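Local atomic coordinates of multicopper oxidase (Pseudomonas thermotolerans, PDB entry 6VOW), a protein that probably works as a laccase-like multicopper oxidase, coupling one-electron oxidation of substrates such as phenols to the reduction of dioxygen to water. Residues Trp60-Gln65 / Phe133-His138; Phe83-Lys86 / Pro90-Ile93; Val314-Leu319 / Pro409-Thr414; Ala368-Lys371 / His375-Phe378. All blocks are in the same frame, centred on the assembly; numbering follows the deposited sequence.

Contact 1. Residues Trp60-Gln65 / Phe133-His138; sequences WGYGGQ and FWYHPH. With C2O (Cu-O-Cu linkage), chain B.
The two sheets of the N-terminal cupredoxin-like sandwich meet through Tyr62, at the end of strand 57-62, and through Tyr135 and Pro137, on the segment that carries the copper ligands His136 and His138. One face of the Tyr62 ring receives the rim of the other tyrosine: Tyr135 CE1 lies 3.3 Å from Tyr62 CD2 and well off the ring centre. The centroids are 4.9 Å apart with planes inclined at 56°, so the pair is neither stacked nor T-shaped. The far end of Tyr62 meets Pro137 at its edge, OH standing only 3.0 Å from Pro137 CD, a tight polar-apolar approach. Tyr135 is tethered separately, its OH hydrogen-bonded to Val69 O. The sequence His136-Pro137-His138 is the His-X-His motif of multicopper oxidases, and the proline packed on Tyr62 is its middle residue. His136 NE2 binds one copper of the Cu-O-Cu linkage at 2.0 Å, with His96 and His440; His138 NE2 binds the other at 2.2 Å, with His393 and His438. A short bond from His136 ND1 to Pro137 O (2.6 Å, 162° at the hydrogen) lies close to the imidazole plane and limits its rotation. Its donor approaches 35° out of the carbonyl plane. The CD2 side of the same imidazole lies over one face of the Trp134 indole.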
loop_
_atom_site.group_PDB
_atom_site.type_symbol
_atom_site.label_atom_id
_atom_site.label_comp_id
_atom_site.label_asym_id
_atom_site.label_seq_id
_atom_site.Cartn_x
_atom_site.Cartn_y
_atom_site.Cartn_z
ATOM N N TRP A 60 10.694 -3.452 -14.942
ATOM C CA TRP A 60 9.812 -4.647 -14.998
ATOM C C TRP A 60 8.445 -4.154 -14.591
ATOM O O TRP A 60 8.303 -3.429 -13.584
ATOM C CB TRP A 60 10.235 -5.713 -13.941
ATOM C CG TRP A 60 11.445 -6.391 -14.291
ATOM C CD1 TRP A 60 12.204 -6.176 -15.372
ATOM C CD2 TRP A 60 12.073 -7.453 -13.574
ATOM N NE1 TRP A 60 13.270 -7.020 -15.369
ATOM C CE2 TRP A 60 13.178 -7.820 -14.270
ATOM C CE3 TRP A 60 11.768 -8.135 -12.415
ATOM C CZ2 TRP A 60 14.012 -8.854 -13.872
ATOM C CZ3 TRP A 60 12.651 -9.174 -12.000
ATOM C CH2 TRP A 60 13.727 -9.497 -12.709
ATOM N N GLY A 61 7.443 -4.517 -15.381
ATOM C CA GLY A 61 6.095 -3.895 -15.230
ATOM C C GLY A 61 4.953 -4.851 -15.470
ATOM O O GLY A 61 5.137 -5.836 -16.187
ATOM N N TYR A 62 3.811 -4.542 -14.833
ATOM C CA TYR A 62 2.561 -5.155 -15.135
ATOM C C TYR A 62 1.829 -4.354 -16.214
ATOM O O TYR A 62 1.529 -3.172 -16.032
ATOM C CB TYR A 62 1.673 -5.196 -13.925
ATOM C CG TYR A 62 2.201 -5.900 -12.743
ATOM C CD1 TYR A 62 2.296 -7.281 -12.710
ATOM C CD2 TYR A 62 2.601 -5.176 -11.621
ATOM C CE1 TYR A 62 2.741 -7.919 -11.585
ATOM C CE2 TYR A 62 3.046 -5.828 -10.463
ATOM C CZ TYR A 62 3.098 -7.177 -10.494
ATOM O OH TYR A 62 3.547 -7.823 -9.456
ATOM N N GLY A 63 1.568 -5.026 -17.336
ATOM C CA GLY A 63 0.673 -4.542 -18.376
ATOM C C GLY A 63 1.338 -3.490 -19.149
ATOM O O GLY A 63 0.715 -2.589 -19.587
ATOM N N GLY A 64 2.633 -3.556 -19.281
ATOM C CA GLY A 64 3.317 -2.692 -20.208
ATOM C C GLY A 64 3.737 -1.395 -19.557
ATOM O O GLY A 64 4.218 -0.550 -20.258
ATOM N N GLN A 65 3.523 -1.210 -18.241
ATOM C CA GLN A 65 3.907 0.001 -17.594
ATOM C C GLN A 65 4.370 -0.274 -16.177
ATOM O O GLN A 65 4.047 -1.281 -15.619
ATOM C CB GLN A 65 2.709 0.958 -17.490
ATOM C CG GLN A 65 1.543 0.410 -16.637
ATOM C CD GLN A 65 0.333 1.317 -16.692
ATOM O OE1 GLN A 65 -0.115 1.936 -15.668
ATOM N NE2 GLN A 65 -0.196 1.458 -17.921
ATOM N N PHE A 133 -6.386 -0.149 -2.930
ATOM C CA PHE A 133 -5.516 -1.237 -2.486
ATOM C C PHE A 133 -4.422 -1.174 -3.492
ATOM O O PHE A 133 -4.387 -0.257 -4.378
ATOM C CB PHE A 133 -6.301 -2.588 -2.445
ATOM C CG PHE A 133 -7.390 -2.541 -1.498
ATOM C CD1 PHE A 133 -7.153 -2.633 -0.186
ATOM C CD2 PHE A 133 -8.652 -2.158 -1.930
ATOM C CE1 PHE A 133 -8.175 -2.482 0.730
ATOM C CE2 PHE A 133 -9.667 -1.950 -1.052
ATOM C CZ PHE A 133 -9.439 -2.148 0.298
ATOM N N TRP A 134 -3.525 -2.121 -3.385
ATOM C CA TRP A 134 -2.517 -2.265 -4.480
ATOM C C TRP A 134 -2.033 -3.674 -4.525
ATOM O O TRP A 134 -2.363 -4.511 -3.655
ATOM C CB TRP A 134 -1.317 -1.270 -4.334
ATOM C CG TRP A 134 -0.510 -1.352 -3.104
ATOM C CD1 TRP A 134 -0.926 -1.252 -1.834
ATOM C CD2 TRP A 134 0.886 -1.567 -3.063
ATOM N NE1 TRP A 134 0.133 -1.381 -1.004
ATOM C CE2 TRP A 134 1.267 -1.536 -1.753
ATOM C CE3 TRP A 134 1.851 -1.717 -4.039
ATOM C CZ2 TRP A 134 2.565 -1.741 -1.366
ATOM C CZ3 TRP A 134 3.144 -1.861 -3.672
ATOM C CH2 TRP A 134 3.509 -1.830 -2.342
ATOM N N TYR A 135 -1.197 -3.920 -5.492
ATOM C CA TYR A 135 -0.682 -5.249 -5.730
ATOM C C TYR A 135 0.786 -5.197 -6.117
ATOM O O TYR A 135 1.255 -4.286 -6.826
ATOM C CB TYR A 135 -1.539 -5.906 -6.837
ATOM C CG TYR A 135 -1.462 -5.255 -8.199
ATOM C CD1 TYR A 135 -0.585 -5.742 -9.134
ATOM C CD2 TYR A 135 -2.309 -4.222 -8.574
ATOM C CE1 TYR A 135 -0.476 -5.204 -10.395
ATOM C CE2 TYR A 135 -2.227 -3.687 -9.869
ATOM C CZ TYR A 135 -1.278 -4.212 -10.761
ATOM O OH TYR A 135 -1.083 -3.746 -12.017
ATOM N N HIS A 136 1.470 -6.243 -5.734
ATOM C CA HIS A 136 2.891 -6.313 -5.977
ATOM C C HIS A 136 3.351 -7.707 -5.663
ATOM O O HIS A 136 2.611 -8.459 -5.109
ATOM C CB HIS A 136 3.625 -5.314 -5.060
ATOM C CG HIS A 136 3.386 -5.557 -3.615
ATOM N ND1 HIS A 136 4.015 -6.551 -2.898
ATOM C CD2 HIS A 136 2.560 -4.931 -2.752
ATOM C CE1 HIS A 136 3.591 -6.519 -1.640
ATOM N NE2 HIS A 136 2.719 -5.522 -1.525
ATOM N N PRO A 137 4.576 -8.052 -6.050
ATOM C CA PRO A 137 5.061 -9.401 -5.761
ATOM C C PRO A 137 5.339 -9.553 -4.364
ATOM O O PRO A 137 5.441 -8.561 -3.646
ATOM C CB PRO A 137 6.374 -9.497 -6.553
ATOM C CG PRO A 137 6.160 -8.539 -7.654
ATOM C CD PRO A 137 5.401 -7.412 -7.075
ATOM N N HIS A 138 5.444 -10.810 -3.971
ATOM C CA HIS A 138 5.943 -11.150 -2.665
ATOM C C HIS A 138 7.105 -12.147 -2.745
ATOM O O HIS A 138 7.247 -12.990 -1.903
ATOM C CB HIS A 138 4.823 -11.705 -1.855
ATOM C CG HIS A 138 4.818 -11.168 -0.499
ATOM N ND1 HIS A 138 5.689 -11.628 0.456
ATOM C CD2 HIS A 138 4.165 -10.120 0.034
ATOM C CE1 HIS A 138 5.518 -10.936 1.563
ATOM N NE2 HIS A 138 4.587 -10.039 1.333
HETATM CU CU2 C2O B . 2.139 -4.849 0.276
HETATM CU CU3 C2O B . 3.494 -8.589 2.583
HETATM O O1 C2O B . 2.825 -6.635 1.566
#

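Contact 2. Residues Phe83-Lys86 / Pro90-Ile93; sequences FINK and PTTI
Asn85 ND2 is gripped by two carbonyl oxygens, Val115 O and Glu89 O, while OD1 of the same carboxamide takes the backbone N-H of Leu87. With both ends engaged, the amide is held flat and its rotation fixed, and it offers its plane to Thr91. The methyl Thr91 CG2 stands over that plane, 3.5 Å from Asn85 CG and equally far from the amide oxygen and nitrogen. The same methyl reaches the rim of an aromatic ring, lying in plane with it at 3.5 Å from Phe83 CZ, and so fills the gap between amide and ring. Its torsion explains this: chi1 of -172° sends OG1 anti to the backbone N and leaves CG2 to face strand 78-85. Ile93 comes over one face of the Phe83 ring. Its CD1 sits 3.6 Å from the ring centroid and 28° off the normal, a CH-pi contact displaced toward Phe83 CD1, which is 3.2 Å away. On the opposite face lies the backbone nitrogen of Asn85, 4.1 Å above the plane. No hydrogen bond joins the two segments directly. Strand 78-85 runs between strands 37-49 and 120-126, and residues 90-93 leave this sheet for strand 94-96 of the facing one, which bears the copper ligands His94 and His96. Tyr123 OH of strand 120-126 is hydrogen-bonded to Ile93 N, and Thr92 OG1 to Gly106 O and to His138 N.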
loop_
_atom_site.group_PDB
_atom_site.type_symbol
_atom_site.label_atom_id
_atom_site.label_comp_id
_atom_site.label_asym_id
_atom_site.label_seq_id
_atom_site.Cartn_x
_atom_site.Cartn_y
_atom_site.Cartn_z
ATOM N N PHE A 83 -2.964 -14.092 -14.079
ATOM C CA PHE A 83 -1.663 -13.582 -14.014
ATOM C C PHE A 83 -0.640 -14.467 -14.766
ATOM O O PHE A 83 -0.505 -15.628 -14.551
ATOM C CB PHE A 83 -1.196 -13.338 -12.605
ATOM C CG PHE A 83 0.255 -13.053 -12.564
ATOM C CD1 PHE A 83 0.767 -11.924 -13.229
ATOM C CD2 PHE A 83 1.106 -13.863 -11.899
ATOM C CE1 PHE A 83 2.146 -11.631 -13.172
ATOM C CE2 PHE A 83 2.500 -13.587 -11.851
ATOM C CZ PHE A 83 2.994 -12.485 -12.478
ATOM N N ILE A 84 0.058 -13.842 -15.670
ATOM C CA ILE A 84 0.997 -14.538 -16.524
ATOM C C ILE A 84 2.359 -13.952 -16.296
ATOM O O ILE A 84 2.554 -12.761 -16.525
ATOM C CB ILE A 84 0.658 -14.364 -18.002
ATOM C CG1 ILE A 84 -0.789 -14.858 -18.275
ATOM C CG2 ILE A 84 1.602 -15.218 -18.840
ATOM C CD1 ILE A 84 -1.312 -14.570 -19.688
ATOM N N ASN A 85 3.305 -14.802 -15.915
ATOM C CA ASN A 85 4.677 -14.362 -15.612
ATOM C C ASN A 85 5.545 -14.389 -16.895
ATOM O O ASN A 85 5.929 -15.453 -17.369
ATOM C CB ASN A 85 5.255 -15.264 -14.552
ATOM C CG ASN A 85 6.642 -14.852 -14.133
ATOM O OD1 ASN A 85 7.115 -13.811 -14.483
ATOM N ND2 ASN A 85 7.254 -15.644 -13.357
ATOM N N LYS A 86 5.804 -13.232 -17.491
ATOM C CA LYS A 86 6.791 -13.148 -18.596
ATOM C C LYS A 86 8.120 -12.466 -18.215
ATOM O O LYS A 86 8.806 -11.800 -19.031
ATOM C CB LYS A 86 6.167 -12.478 -19.776
ATOM C CG LYS A 86 4.987 -13.239 -20.369
ATOM C CD LYS A 86 4.678 -12.644 -21.753
ATOM C CE LYS A 86 3.818 -13.513 -22.662
ATOM N NZ LYS A 86 3.163 -12.688 -23.719
ATOM N N PRO A 90 10.808 -16.305 -11.011
ATOM C CA PRO A 90 9.516 -16.512 -10.392
ATOM C C PRO A 90 8.914 -15.252 -9.755
ATOM O O PRO A 90 9.622 -14.364 -9.360
ATOM C CB PRO A 90 9.814 -17.576 -9.324
ATOM C CG PRO A 90 11.108 -18.224 -9.717
ATOM C CD PRO A 90 11.866 -17.211 -10.446
ATOM N N THR A 91 7.601 -15.171 -9.674
ATOM C CA THR A 91 6.955 -14.029 -9.032
ATOM C C THR A 91 5.588 -14.509 -8.562
ATOM O O THR A 91 5.162 -15.603 -8.878
ATOM C CB THR A 91 6.998 -12.785 -9.973
ATOM O OG1 THR A 91 6.542 -11.591 -9.331
ATOM C CG2 THR A 91 6.261 -13.041 -11.219
ATOM N N THR A 92 4.975 -13.743 -7.706
ATOM C CA THR A 92 3.609 -13.949 -7.346
ATOM C C THR A 92 3.005 -12.522 -7.427
ATOM O O THR A 92 3.707 -11.547 -7.757
ATOM C CB THR A 92 3.456 -14.398 -5.897
ATOM O OG1 THR A 92 3.947 -13.349 -5.043
ATOM C CG2 THR A 92 4.129 -15.785 -5.606
ATOM N N ILE A 93 1.713 -12.442 -7.119
ATOM C CA ILE A 93 1.011 -11.145 -6.957
ATOM C C ILE A 93 0.325 -11.243 -5.667
ATOM O O ILE A 93 -0.464 -12.157 -5.444
ATOM C CB ILE A 93 -0.022 -10.792 -8.060
ATOM C CG1 ILE A 93 0.739 -10.564 -9.353
ATOM C CG2 ILE A 93 -0.710 -9.445 -7.735
ATOM C CD1 ILE A 93 -0.152 -10.358 -10.588
#

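Contact 3. Residues Val314-Leu319 / Pro409-Thr414; sequences VAEPDL and PYFTDT
Phe411, which buries 100 Å² here, is the residue round which Val314 and Pro317 are arranged. Val314 comes over one ring face, with CB 4.2 Å above the plane and displaced toward the rim; its CG1 is 3.8 Å from Phe411 CE1. Pro317 arrives from the opposite direction and meets the edge, its CD 3.8 Å from Phe411 CZ and near the ring plane. Both of these contacts are apolar, and no hydrogen bond crosses between the segments. Glu316 starts out pointing away, but a bend at chi2 (52°) brings its carboxylate back across the ring end, with OE2 4.0 Å from Phe411 CZ; the charge itself is met by a salt bridge to Lys398. A serine in place of Phe411 would probably open a gap between the loop and the strand, leaving Val314 and Pro317 without the ring that joins them. Just past Phe411 the chain approaches the copper site. Thr414 OG1 donates to the anti lone pair of Asp413 OD1 at 2.8 Å and is also hydrogen-bonded to ND1 of the copper ligand His391. Asp413 OD1 is hydrogen-bonded to His96 NE2 and OD2 forms a salt bridge with Arg267, a second shell. Strand 410-412 forms one margin of its cupredoxin-like sheet, next to strand 397-402; Phe411 also touches His249 of strand 249-255, and Pro317 rests on Ala426 of strand 422-428.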
loop_
_atom_site.group_PDB
_atom_site.type_symbol
_atom_site.label_atom_id
_atom_site.label_comp_id
_atom_site.label_asym_id
_atom_site.label_seq_id
_atom_site.Cartn_x
_atom_site.Cartn_y
_atom_site.Cartn_z
ATOM N N VAL A 314 -15.922 -4.913 8.061
ATOM C CA VAL A 314 -14.802 -5.457 8.800
ATOM C C VAL A 314 -15.307 -5.801 10.186
ATOM O O VAL A 314 -16.162 -5.165 10.735
ATOM C CB VAL A 314 -13.709 -4.409 8.918
ATOM C CG1 VAL A 314 -12.418 -5.049 9.363
ATOM C CG2 VAL A 314 -13.505 -3.679 7.626
ATOM N N ALA A 315 -14.738 -6.835 10.760
ATOM C CA ALA A 315 -15.208 -7.360 12.021
ATOM C C ALA A 315 -14.751 -6.434 13.160
ATOM O O ALA A 315 -13.571 -6.283 13.395
ATOM C CB ALA A 315 -14.686 -8.804 12.188
ATOM N N GLU A 316 -15.700 -5.778 13.826
ATOM C CA GLU A 316 -15.402 -4.897 14.938
ATOM C C GLU A 316 -14.611 -5.642 15.964
ATOM O O GLU A 316 -15.027 -6.688 16.432
ATOM C CB GLU A 316 -16.681 -4.360 15.580
ATOM C CG GLU A 316 -16.447 -3.187 16.522
ATOM C CD GLU A 316 -15.641 -2.041 15.912
ATOM O OE1 GLU A 316 -16.208 -1.297 15.061
ATOM O OE2 GLU A 316 -14.441 -1.883 16.296
ATOM N N PRO A 317 -13.429 -5.160 16.280
ATOM C CA PRO A 317 -12.851 -5.770 17.456
ATOM C C PRO A 317 -13.644 -5.235 18.652
ATOM O O PRO A 317 -14.095 -4.072 18.633
ATOM C CB PRO A 317 -11.378 -5.345 17.403
ATOM C CG PRO A 317 -11.180 -4.968 15.986
ATOM C CD PRO A 317 -12.469 -4.309 15.596
ATOM N N ASP A 318 -13.877 -6.150 19.606
ATOM C CA ASP A 318 -14.562 -6.005 20.906
ATOM C C ASP A 318 -13.401 -5.978 21.963
ATOM O O ASP A 318 -12.877 -7.031 22.353
ATOM C CB ASP A 318 -15.589 -7.208 21.117
ATOM C CG ASP A 318 -16.004 -7.405 22.588
ATOM O OD1 ASP A 318 -15.484 -6.673 23.455
ATOM O OD2 ASP A 318 -16.866 -8.293 22.895
ATOM N N LEU A 319 -13.018 -4.776 22.393
ATOM C CA LEU A 319 -11.889 -4.598 23.323
ATOM C C LEU A 319 -12.041 -5.330 24.633
ATOM O O LEU A 319 -11.062 -5.863 25.137
ATOM C CB LEU A 319 -11.581 -3.119 23.589
ATOM C CG LEU A 319 -11.226 -2.295 22.339
ATOM C CD1 LEU A 319 -10.411 -1.064 22.723
ATOM C CD2 LEU A 319 -10.473 -3.114 21.292
ATOM N N PRO A 409 -9.383 6.380 16.218
ATOM C CA PRO A 409 -9.280 4.974 15.867
ATOM C C PRO A 409 -9.790 4.703 14.502
ATOM O O PRO A 409 -10.876 5.172 14.162
ATOM C CB PRO A 409 -10.228 4.295 16.874
ATOM C CG PRO A 409 -10.196 5.168 18.043
ATOM C CD PRO A 409 -10.180 6.560 17.468
ATOM N N TYR A 410 -9.037 3.905 13.748
ATOM C CA TYR A 410 -9.386 3.647 12.371
ATOM C C TYR A 410 -8.856 2.302 12.002
ATOM O O TYR A 410 -8.008 1.741 12.734
ATOM C CB TYR A 410 -8.792 4.739 11.462
ATOM C CG TYR A 410 -7.263 4.783 11.472
ATOM C CD1 TYR A 410 -6.541 5.198 12.594
ATOM C CD2 TYR A 410 -6.543 4.406 10.331
ATOM C CE1 TYR A 410 -5.144 5.219 12.570
ATOM C CE2 TYR A 410 -5.189 4.461 10.274
ATOM C CZ TYR A 410 -4.492 4.858 11.393
ATOM O OH TYR A 410 -3.152 4.863 11.241
ATOM N N PHE A 411 -9.402 1.775 10.917
ATOM C CA PHE A 411 -9.066 0.463 10.348
ATOM C C PHE A 411 -8.101 0.613 9.229
ATOM O O PHE A 411 -8.216 1.494 8.421
ATOM C CB PHE A 411 -10.291 -0.226 9.734
ATOM C CG PHE A 411 -11.220 -0.862 10.759
ATOM C CD1 PHE A 411 -10.900 -2.100 11.338
ATOM C CD2 PHE A 411 -12.429 -0.251 11.073
ATOM C CE1 PHE A 411 -11.709 -2.674 12.277
ATOM C CE2 PHE A 411 -13.295 -0.839 12.007
ATOM C CZ PHE A 411 -12.925 -2.049 12.605
ATOM N N THR A 412 -7.189 -0.314 9.130
ATOM C CA THR A 412 -6.105 -0.257 8.178
ATOM C C THR A 412 -5.412 -1.591 8.215
ATOM O O THR A 412 -5.609 -2.330 9.151
ATOM C CB THR A 412 -5.138 0.904 8.554
ATOM O OG1 THR A 412 -4.047 0.899 7.671
ATOM C CG2 THR A 412 -4.642 0.796 9.965
ATOM N N ASP A 413 -4.624 -1.891 7.167
ATOM C CA ASP A 413 -3.743 -3.054 7.056
ATOM C C ASP A 413 -2.294 -2.637 7.437
ATOM O O ASP A 413 -1.364 -3.483 7.580
ATOM C CB ASP A 413 -3.807 -3.641 5.638
ATOM C CG ASP A 413 -3.533 -2.588 4.529
ATOM O OD1 ASP A 413 -2.393 -2.067 4.495
ATOM O OD2 ASP A 413 -4.435 -2.266 3.682
ATOM N N THR A 414 -2.093 -1.327 7.636
ATOM C CA THR A 414 -0.767 -0.816 7.943
ATOM C C THR A 414 -0.731 0.290 8.940
ATOM O O THR A 414 -1.518 1.170 8.884
ATOM C CB THR A 414 -0.101 -0.443 6.634
ATOM O OG1 THR A 414 -0.042 -1.658 5.935
ATOM C CG2 THR A 414 1.374 0.003 6.793
#

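Contact 4. Residues Ala368-Lys371 / His375-Phe378; sequences ATLK and HYIF
Leu370 lays a methyl squarely on Tyr376: CD2 is 3.4 Å from the ring centroid and 2° off its normal, a nearly axial CH-pi contact in which CD2 is about equally far from all six ring carbons. The leucine torsions account for the placement. With CG anti to the carbonyl carbon (chi1 -54°) and CD1 trans to CA, in line with the chain, the CD2 branch covers the tyrosine face and CD1 extends to the edge of Phe378, 4.1 Å from its CZ. Leu370 CB adds a contact of 3.5 Å to Tyr376 CE1, so the two side chains lie alongside each other, running in opposite directions. Tyr376 points at the other segment and brings its hydroxyl to the backbone. Lys371 N donates to Tyr376 OH at 2.6 Å and 161°, with the nitrogen near the ring plane. Lys371 CB is 3.4 Å from that oxygen before the extended lysine chain leads away. Tyrosine bonded to a backbone N-H five residues earlier, across the connection between two sheets, resembles the tyrosine corner of Greek-key sandwiches. A phenylalanine in its place is likely to leave Lys371 N without this acceptor and the turn less firmly tied to strand 375-382. The chemistry is therefore divided: the ring face supplies apolar cover between strands 368-370 and 375-382, while the hydroxyl fixes the backbone where the first strand ends.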
loop_
_atom_site.group_PDB
_atom_site.type_symbol
_atom_site.label_atom_id
_atom_site.label_comp_id
_atom_site.label_asym_id
_atom_site.label_seq_id
_atom_site.Cartn_x
_atom_site.Cartn_y
_atom_site.Cartn_z
ATOM N N ALA A 368 3.132 -16.150 16.204
ATOM C CA ALA A 368 1.912 -16.404 16.991
ATOM C C ALA A 368 0.843 -17.174 16.225
ATOM O O ALA A 368 0.805 -17.196 14.963
ATOM C CB ALA A 368 1.320 -15.100 17.510
ATOM N N THR A 369 -0.057 -17.746 17.030
ATOM C CA THR A 369 -1.110 -18.645 16.592
ATOM C C THR A 369 -2.439 -18.166 17.207
ATOM O O THR A 369 -2.673 -18.334 18.411
ATOM C CB THR A 369 -0.739 -20.092 16.976
ATOM O OG1 THR A 369 0.525 -20.384 16.389
ATOM C CG2 THR A 369 -1.729 -21.107 16.447
ATOM N N LEU A 370 -3.269 -17.511 16.377
ATOM C CA LEU A 370 -4.545 -16.942 16.785
ATOM C C LEU A 370 -5.669 -17.924 16.524
ATOM O O LEU A 370 -5.641 -18.673 15.557
ATOM C CB LEU A 370 -4.846 -15.652 16.001
ATOM C CG LEU A 370 -3.781 -14.569 16.031
ATOM C CD1 LEU A 370 -4.237 -13.416 15.207
ATOM C CD2 LEU A 370 -3.407 -14.098 17.448
ATOM N N LYS A 371 -6.661 -17.902 17.395
ATOM C CA LYS A 371 -7.876 -18.688 17.206
ATOM C C LYS A 371 -8.830 -17.975 16.240
ATOM O O LYS A 371 -9.051 -16.782 16.374
ATOM C CB LYS A 371 -8.532 -18.934 18.568
ATOM C CG LYS A 371 -7.735 -19.927 19.412
ATOM C CD LYS A 371 -8.097 -19.915 20.899
ATOM C CE LYS A 371 -6.943 -20.422 21.773
ATOM N NZ LYS A 371 -7.434 -21.089 23.023
ATOM N N HIS A 375 -10.562 -12.380 19.172
ATOM C CA HIS A 375 -10.354 -10.936 19.233
ATOM C C HIS A 375 -9.029 -10.706 20.005
ATOM O O HIS A 375 -8.845 -11.217 21.108
ATOM C CB HIS A 375 -11.555 -10.277 19.892
ATOM C CG HIS A 375 -12.820 -10.316 19.059
ATOM N ND1 HIS A 375 -13.443 -11.486 18.687
ATOM C CD2 HIS A 375 -13.589 -9.317 18.564
ATOM C CE1 HIS A 375 -14.516 -11.214 17.959
ATOM N NE2 HIS A 375 -14.629 -9.897 17.883
ATOM N N TYR A 376 -8.113 -9.983 19.368
ATOM C CA TYR A 376 -6.775 -9.776 19.871
ATOM C C TYR A 376 -6.429 -8.320 19.779
ATOM O O TYR A 376 -6.958 -7.589 18.922
ATOM C CB TYR A 376 -5.769 -10.605 19.075
ATOM C CG TYR A 376 -6.004 -12.076 19.148
ATOM C CD1 TYR A 376 -6.744 -12.707 18.186
ATOM C CD2 TYR A 376 -5.481 -12.846 20.178
ATOM C CE1 TYR A 376 -6.996 -14.059 18.246
ATOM C CE2 TYR A 376 -5.708 -14.219 20.228
ATOM C CZ TYR A 376 -6.496 -14.798 19.264
ATOM O OH TYR A 376 -6.770 -16.110 19.250
ATOM N N ILE A 377 -5.567 -7.896 20.702
ATOM C CA ILE A 377 -4.930 -6.579 20.672
ATOM C C ILE A 377 -3.490 -6.918 20.417
ATOM O O ILE A 377 -2.968 -7.804 21.092
ATOM C CB ILE A 377 -4.884 -5.833 22.038
ATOM C CG1 ILE A 377 -6.206 -5.862 22.808
ATOM C CG2 ILE A 377 -4.352 -4.410 21.867
ATOM C CD1 ILE A 377 -7.220 -4.892 22.307
ATOM N N PHE A 378 -2.868 -6.215 19.468
ATOM C CA PHE A 378 -1.443 -6.234 19.192
ATOM C C PHE A 378 -0.880 -4.913 19.703
ATOM O O PHE A 378 -1.294 -3.831 19.245
ATOM C CB PHE A 378 -1.180 -6.336 17.692
ATOM C CG PHE A 378 -1.407 -7.699 17.112
ATOM C CD1 PHE A 378 -2.220 -8.673 17.716
ATOM C CD2 PHE A 378 -0.797 -8.016 15.925
ATOM C CE1 PHE A 378 -2.399 -9.927 17.119
ATOM C CE2 PHE A 378 -0.974 -9.239 15.335
ATOM C CZ PHE A 378 -1.762 -10.207 15.930
#

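Overall arrangement
The four contacts form two touching pairs. Contacts 1 and 2, with centres about 9 Å apart, are both buried and join the sheets of the first cupredoxin-like unit; Tyr135 packs on Ile93 between them. Contacts 3 and 4, about 13 Å apart, belong around the last one, where His375 packs on the backbone at Pro317 and Asp318. Contact 4 is buried, whereas contact 3 lies at the surface and ties an interdomain loop to an edge strand. Apolar surfaces meet in all four, but only contact 4 has a hydrogen bond between its own segments. Contact 1 holds copper directly; contact 3 supplies second-shell groups from the other side of the chain's centre.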